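Local coordinates for protein Adp-heptose LPS heptosyltransferase II (PDB 1PSW) that transfers the second heptose from ADP-L-glycero-beta-D-manno-heptose to the heptosyl-Kdo2-lipid A module during lipopolysaccharide core biosynthesis, at residues E249-L252 against D253-V256; G107-E111 against M112-L116. All blocks are in the same frame, centred on the assembly; numbering follows the deposited sequence.

Contact 1. Residues E249-L252 against D253-V256; sequences ETQL and DQAV
The amide oxygen of Q254 is gripped twice: the backbone N of Q251 donates to Q254 OE1 over 2.9 Å, and a water donates to the same OE1 over 2.6 Å. The N-H of Q251 lies in the plane of the Q254 amide, on a lone pair, and the bond is fairly straight at 157°. That water also donates to E249 O at 2.8 Å, so it ties the approaching loop to the Q254 side chain. Q254 gets there on a chain extended beyond CG (chi2 169°), running back alongside the first turn to the residue that caps it. Q251 is the N-cap of helix 252-260, and Q254, at N3, supplies one half of a capping box; the Q251 side chain does not return the bond, and its end leads away. Its carbonyl does the backbone work, with A255 N donating to Q251 O at 2.9 Å, and V256 N binding L252 O next in line. D253 has CG between its backbone N and carbonyl carbon (chi1 63°), which folds OD1 back to 3.1 Å from Q251 CB. Ahead of the cap, T250 lays its CB against Q254 CB at 4.1 Å, while its OG1 stands 3.8 Å from A255 CB. Away from this turn, L252 packs on W40, P43 and L44 of the other half of the enzyme. Replacing Q254 with an alanine would probably leave the Q251 N-H without its mate and the bridging water with a single anchor to the loop. An amide oxygen thus satisfies the N-H at the cap, and the nearby D253 carboxylate, whose side chain also touches R47, is likely to sit well with the positive end of the helix dipole.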
ATOM      1  N   GLU A 249      -9.706  -7.317 -11.821  1.00 23.01           N
ATOM      2  CA  GLU A 249      -9.463  -8.678 -12.304  1.00 25.57           C
ATOM      3  C   GLU A 249      -8.476  -9.493 -11.468  1.00 24.40           C
ATOM      4  O   GLU A 249      -8.405 -10.717 -11.591  1.00 24.29           O
ATOM      5  CB  GLU A 249      -8.952  -8.608 -13.744  1.00 28.19           C
ATOM      6  CG  GLU A 249     -10.035  -8.315 -14.757  1.00 36.71           C
ATOM      7  CD  GLU A 249     -10.829  -9.553 -15.115  1.00 39.55           C
ATOM      8  OE1 GLU A 249     -10.297 -10.397 -15.871  1.00 42.99           O
ATOM      9  OE2 GLU A 249     -11.977  -9.686 -14.636  1.00 42.14           O
ATOM     10  N   THR A 250      -7.724  -8.809 -10.617  1.00 24.22           N
ATOM     11  CA  THR A 250      -6.705  -9.447  -9.796  1.00 22.67           C
ATOM     12  C   THR A 250      -6.977  -9.374  -8.300  1.00 22.86           C
ATOM     13  O   THR A 250      -7.707  -8.499  -7.829  1.00 21.25           O
ATOM     14  CB  THR A 250      -5.351  -8.750  -9.995  1.00 23.51           C
ATOM     15  OG1 THR A 250      -5.426  -7.436  -9.422  1.00 21.23           O
ATOM     16  CG2 THR A 250      -5.011  -8.613 -11.479  1.00 22.77           C
ATOM     17  N   GLN A 251      -6.366 -10.297  -7.561  1.00 22.05           N
ATOM     18  CA  GLN A 251      -6.434 -10.304  -6.104  1.00 20.71           C
ATOM     19  C   GLN A 251      -5.131  -9.575  -5.762  1.00 20.41           C
ATOM     20  O   GLN A 251      -4.228  -9.521  -6.602  1.00 19.06           O
ATOM     21  CB  GLN A 251      -6.408 -11.738  -5.563  1.00 23.17           C
ATOM     22  CG  GLN A 251      -7.713 -12.503  -5.762  1.00 23.21           C
ATOM     23  CD  GLN A 251      -8.875 -11.855  -5.031  1.00 28.65           C
ATOM     24  OE1 GLN A 251      -8.883 -11.774  -3.805  1.00 31.41           O
ATOM     25  NE2 GLN A 251      -9.856 -11.382  -5.783  1.00 33.08           N
ATOM     26  N   LEU A 252      -5.012  -9.022  -4.558  1.00 21.31           N
ATOM     27  CA  LEU A 252      -3.800  -8.281  -4.187  1.00 21.57           C
ATOM     28  C   LEU A 252      -2.486  -9.038  -4.380  1.00 21.09           C
ATOM     29  O   LEU A 252      -1.471  -8.435  -4.741  1.00 20.06           O
ATOM     30  CB  LEU A 252      -3.892  -7.795  -2.735  1.00 23.41           C
ATOM     31  CG  LEU A 252      -4.928  -6.699  -2.474  1.00 25.98           C
ATOM     32  CD1 LEU A 252      -5.024  -6.385  -0.986  1.00 25.93           C
ATOM     33  CD2 LEU A 252      -4.531  -5.462  -3.256  1.00 25.74           C
ATOM     34  N   ASP A 253      -2.499 -10.347  -4.142  1.00 19.36           N
ATOM     35  CA  ASP A 253      -1.283 -11.125  -4.305  1.00 18.56           C
ATOM     36  C   ASP A 253      -0.878 -11.152  -5.779  1.00 17.80           C
ATOM     37  O   ASP A 253       0.296 -11.022  -6.102  1.00 18.28           O
ATOM     38  CB  ASP A 253      -1.456 -12.539  -3.706  1.00 19.98           C
ATOM     39  CG  ASP A 253      -2.530 -13.372  -4.402  1.00 22.84           C
ATOM     40  OD1 ASP A 253      -3.573 -12.826  -4.811  1.00 22.62           O
ATOM     41  OD2 ASP A 253      -2.321 -14.597  -4.516  1.00 26.08           O
ATOM     42  N   GLN A 254      -1.851 -11.273  -6.675  1.00 17.80           N
ATOM     43  CA  GLN A 254      -1.547 -11.278  -8.093  1.00 16.77           C
ATOM     44  C   GLN A 254      -1.111  -9.883  -8.539  1.00 17.26           C
ATOM     45  O   GLN A 254      -0.241  -9.743  -9.402  1.00 17.69           O
ATOM     46  CB  GLN A 254      -2.766 -11.723  -8.881  1.00 16.91           C
ATOM     47  CG  GLN A 254      -3.181 -13.129  -8.547  1.00 16.90           C
ATOM     48  CD  GLN A 254      -4.526 -13.487  -9.117  1.00 16.50           C
ATOM     49  OE1 GLN A 254      -5.509 -12.774  -8.912  1.00 17.04           O
ATOM     50  NE2 GLN A 254      -4.584 -14.601  -9.836  1.00 15.57           N
ATOM     51  N   ALA A 255      -1.717  -8.851  -7.955  1.00 15.35           N
ATOM     52  CA  ALA A 255      -1.352  -7.480  -8.288  1.00 15.61           C
ATOM     53  C   ALA A 255       0.103  -7.220  -7.906  1.00 14.58           C
ATOM     54  O   ALA A 255       0.849  -6.598  -8.662  1.00 15.67           O
ATOM     55  CB  ALA A 255      -2.273  -6.494  -7.562  1.00 15.55           C
ATOM     56  N   VAL A 256       0.500  -7.693  -6.725  1.00 14.11           N
ATOM     57  CA  VAL A 256       1.871  -7.521  -6.247  1.00 15.28           C
ATOM     58  C   VAL A 256       2.857  -8.132  -7.240  1.00 16.18           C
ATOM     59  O   VAL A 256       3.856  -7.518  -7.603  1.00 15.15           O
ATOM     60  CB  VAL A 256       2.078  -8.209  -4.889  1.00 16.25           C
ATOM     61  CG1 VAL A 256       3.559  -8.305  -4.585  1.00 13.87           C
ATOM     62  CG2 VAL A 256       1.358  -7.412  -3.790  1.00 15.14           C
TER
HETATM   63  O   HOH W   1      -7.899 -12.874  -9.825  1.00 21.74           O

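Contact 2. Residues G107-E111 against M112-L116; sequences GWRGE and MRYGL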
ATOM      1  N   GLY A 107      -1.604   0.779  21.282  1.00 28.94           N
ATOM      2  CA  GLY A 107      -2.108   1.529  20.146  1.00 28.24           C
ATOM      3  C   GLY A 107      -2.204   3.012  20.437  1.00 28.92           C
ATOM      4  O   GLY A 107      -2.215   3.416  21.600  1.00 29.89           O
ATOM      5  N   TRP A 108      -2.251   3.835  19.393  1.00 27.98           N
ATOM      6  CA  TRP A 108      -2.373   5.272  19.610  1.00 27.17           C
ATOM      7  C   TRP A 108      -3.776   5.527  20.145  1.00 27.59           C
ATOM      8  O   TRP A 108      -4.698   4.762  19.874  1.00 25.92           O
ATOM      9  CB  TRP A 108      -2.141   6.048  18.311  1.00 26.23           C
ATOM     10  CG  TRP A 108      -0.746   5.889  17.792  1.00 25.28           C
ATOM     11  CD1 TRP A 108      -0.319   5.024  16.823  1.00 24.21           C
ATOM     12  CD2 TRP A 108       0.423   6.583  18.254  1.00 24.42           C
ATOM     13  NE1 TRP A 108       1.043   5.137  16.654  1.00 22.85           N
ATOM     14  CE2 TRP A 108       1.521   6.085  17.519  1.00 23.59           C
ATOM     15  CE3 TRP A 108       0.647   7.580  19.218  1.00 25.68           C
ATOM     16  CZ2 TRP A 108       2.824   6.543  17.718  1.00 23.52           C
ATOM     17  CZ3 TRP A 108       1.949   8.039  19.414  1.00 26.24           C
ATOM     18  CH2 TRP A 108       3.019   7.518  18.666  1.00 26.32           C
ATOM     19  N   ARG A 109      -3.931   6.595  20.913  1.00 28.19           N
ATOM     20  CA  ARG A 109      -5.220   6.924  21.508  1.00 29.65           C
ATOM     21  C   ARG A 109      -6.397   6.870  20.536  1.00 29.87           C
ATOM     22  O   ARG A 109      -7.443   6.316  20.866  1.00 29.63           O
ATOM     23  CB  ARG A 109      -5.149   8.300  22.172  1.00 30.58           C
ATOM     24  CG  ARG A 109      -6.362   8.647  23.016  1.00 32.65           C
ATOM     25  CD  ARG A 109      -6.089   9.871  23.874  1.00 33.78           C
ATOM     26  NE  ARG A 109      -5.817  11.064  23.076  1.00 35.33           N
ATOM     27  CZ  ARG A 109      -5.456  12.234  23.592  1.00 35.73           C
ATOM     28  NH1 ARG A 109      -5.323  12.362  24.904  1.00 35.56           N
ATOM     29  NH2 ARG A 109      -5.231  13.273  22.799  1.00 35.04           N
ATOM     30  N   GLY A 110      -6.236   7.434  19.344  1.00 30.93           N
ATOM     31  CA  GLY A 110      -7.323   7.414  18.377  1.00 33.15           C
ATOM     32  C   GLY A 110      -8.610   7.990  18.944  1.00 34.53           C
ATOM     33  O   GLY A 110      -8.607   9.099  19.472  1.00 34.27           O
ATOM     34  N   GLU A 111      -9.709   7.242  18.844  1.00 36.59           N
ATOM     35  CA  GLU A 111     -10.994   7.703  19.364  1.00 39.19           C
ATOM     36  C   GLU A 111     -11.140   7.422  20.854  1.00 38.88           C
ATOM     37  O   GLU A 111     -12.020   6.666  21.266  1.00 39.20           O
ATOM     38  CB  GLU A 111     -12.154   7.033  18.630  1.00 41.02           C
ATOM     39  CG  GLU A 111     -12.103   7.139  17.123  1.00 44.39           C
ATOM     40  CD  GLU A 111     -13.408   6.709  16.472  1.00 46.81           C
ATOM     41  OE1 GLU A 111     -14.032   5.737  16.958  1.00 45.45           O
ATOM     42  OE2 GLU A 111     -13.802   7.334  15.465  1.00 49.16           O
HETATM   43  N   MSE A 112     -10.262   8.023  21.652  1.00 38.88           N
HETATM   44  CA  MSE A 112     -10.286   7.870  23.104  1.00 40.11           C
HETATM   45  C   MSE A 112     -10.398   6.418  23.554  1.00 39.79           C
HETATM   46  O   MSE A 112     -11.329   6.063  24.273  1.00 38.90           O
HETATM   47  CB  MSE A 112     -11.461   8.656  23.692  1.00 43.47           C
HETATM   48  CG  MSE A 112     -11.628  10.064  23.140  1.00 47.35           C
HETATM   49 SE   MSE A 112     -10.017  11.131  23.274  1.00 59.70          SE
HETATM   50  CE  MSE A 112      -9.802  11.551  21.393  1.00 49.63           C
ATOM     51  N   ARG A 113      -9.448   5.583  23.146  1.00 38.96           N
ATOM     52  CA  ARG A 113      -9.480   4.173  23.520  1.00 38.20           C
ATOM     53  C   ARG A 113      -8.824   3.890  24.870  1.00 37.29           C
ATOM     54  O   ARG A 113      -8.117   2.896  25.027  1.00 36.02           O
ATOM     55  CB  ARG A 113      -8.812   3.332  22.431  1.00 39.44           C
ATOM     56  CG  ARG A 113      -9.579   3.317  21.114  1.00 41.30           C
ATOM     57  CD  ARG A 113      -8.725   3.816  19.957  1.00 43.35           C
ATOM     58  NE  ARG A 113      -7.553   2.973  19.737  1.00 47.28           N
ATOM     59  CZ  ARG A 113      -6.599   3.230  18.847  1.00 47.02           C
ATOM     60  NH1 ARG A 113      -6.672   4.311  18.089  1.00 50.73           N
ATOM     61  NH2 ARG A 113      -5.568   2.408  18.710  1.00 46.97           N
ATOM     62  N   TYR A 114      -9.078   4.754  25.849  1.00 35.98           N
ATOM     63  CA  TYR A 114      -8.495   4.586  27.177  1.00 36.64           C
ATOM     64  C   TYR A 114      -8.886   3.296  27.895  1.00 38.02           C
ATOM     65  O   TYR A 114      -8.246   2.909  28.868  1.00 40.57           O
ATOM     66  CB  TYR A 114      -8.837   5.782  28.066  1.00 34.30           C
ATOM     67  CG  TYR A 114      -8.039   7.019  27.753  1.00 33.68           C
ATOM     68  CD1 TYR A 114      -8.613   8.097  27.077  1.00 32.56           C
ATOM     69  CD2 TYR A 114      -6.701   7.117  28.138  1.00 32.35           C
ATOM     70  CE1 TYR A 114      -7.870   9.241  26.798  1.00 32.62           C
ATOM     71  CE2 TYR A 114      -5.958   8.256  27.860  1.00 32.47           C
ATOM     72  CZ  TYR A 114      -6.546   9.312  27.194  1.00 31.48           C
ATOM     73  OH  TYR A 114      -5.810  10.446  26.935  1.00 33.26           O
ATOM     74  N   GLY A 115      -9.935   2.636  27.429  1.00 37.73           N
ATOM     75  CA  GLY A 115     -10.337   1.402  28.076  1.00 40.72           C
ATOM     76  C   GLY A 115      -9.830   0.162  27.360  1.00 41.53           C
ATOM     77  O   GLY A 115      -9.218  -0.724  27.963  1.00 40.29           O
ATOM     78  N   LEU A 116     -10.084   0.104  26.061  1.00 41.85           N
ATOM     79  CA  LEU A 116      -9.672  -1.032  25.259  1.00 42.50           C
ATOM     80  C   LEU A 116      -8.158  -1.164  25.171  1.00 42.09           C
ATOM     81  O   LEU A 116      -7.645  -2.243  24.888  1.00 43.15           O
ATOM     82  CB  LEU A 116     -10.273  -0.907  23.862  1.00 44.14           C
ATOM     83  CG  LEU A 116     -11.765  -0.575  23.849  1.00 44.52           C
ATOM     84  CD1 LEU A 116     -12.270  -0.614  22.420  1.00 46.73           C
ATOM     85  CD2 LEU A 116     -12.535  -1.573  24.710  1.00 46.68           C
TER
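Leaving strand 104-108, the backbone curls back on itself, with R113 N donating to R109 O at 3.1 Å, and inside that loop E111 is the centre of an inverse gamma turn closed by a weak bond from M112 N to G110 O. R109 and Y114 carry the side-chain contact. With its CG opposite the backbone N (chi1 -171°) and a bend at chi3, R109 sends NH1 to Y114 OH, a 2.8 Å bond that leaves the guanidinium edge almost exactly in its plane and is nearly straight at 166°. The two flat groups are inclined 64° to each other, and R109 CD rests 3.4 Å from Y114 CZ. M112, a selenomethionine, bends at chi2 and chi3 to put CE 3.3 Å from G110 O, with SE near the same R109 CD. R113 turns back toward the strand: its CD lies 3.0 Å from R109 O and its guanidinium reaches the strand end, where the fit against W108 O is too close to be trusted in detail. G110 has positive phi, readily adopted by glycine, and a CB there would probably crowd the R113 guanidinium as modelled. The E111 carboxylate turns to a neighbouring loop, where OE1 accepts from F91 N. This is a tight turn in the connection between neighbouring parallel strands 104-108 and 119-121, within the N-terminal Rossmann-like domain of a GT-B glycosyltransferase.

Contacts 1 and 2 lie in the two different Rossmann-like halves of the GT-B fold, on opposite sides of the chain's centre, their own centres about 33 Å apart, with nearest atoms about 22 Å apart. Both are partly buried, but contact 1 sits closer in, where its helix start meets helix 42-45 of the N-terminal half; contact 2 is further out, at a strand end in that half. They share no helix or strand. Their chemistry follows: contact 1 relies on a neutral amide that caps the helix start and a water linking it to the preceding loop; contact 2 closes an irregular turn with backbone bonds and spans it with one arginine-to-phenol bond, a selenomethionine packed alongside.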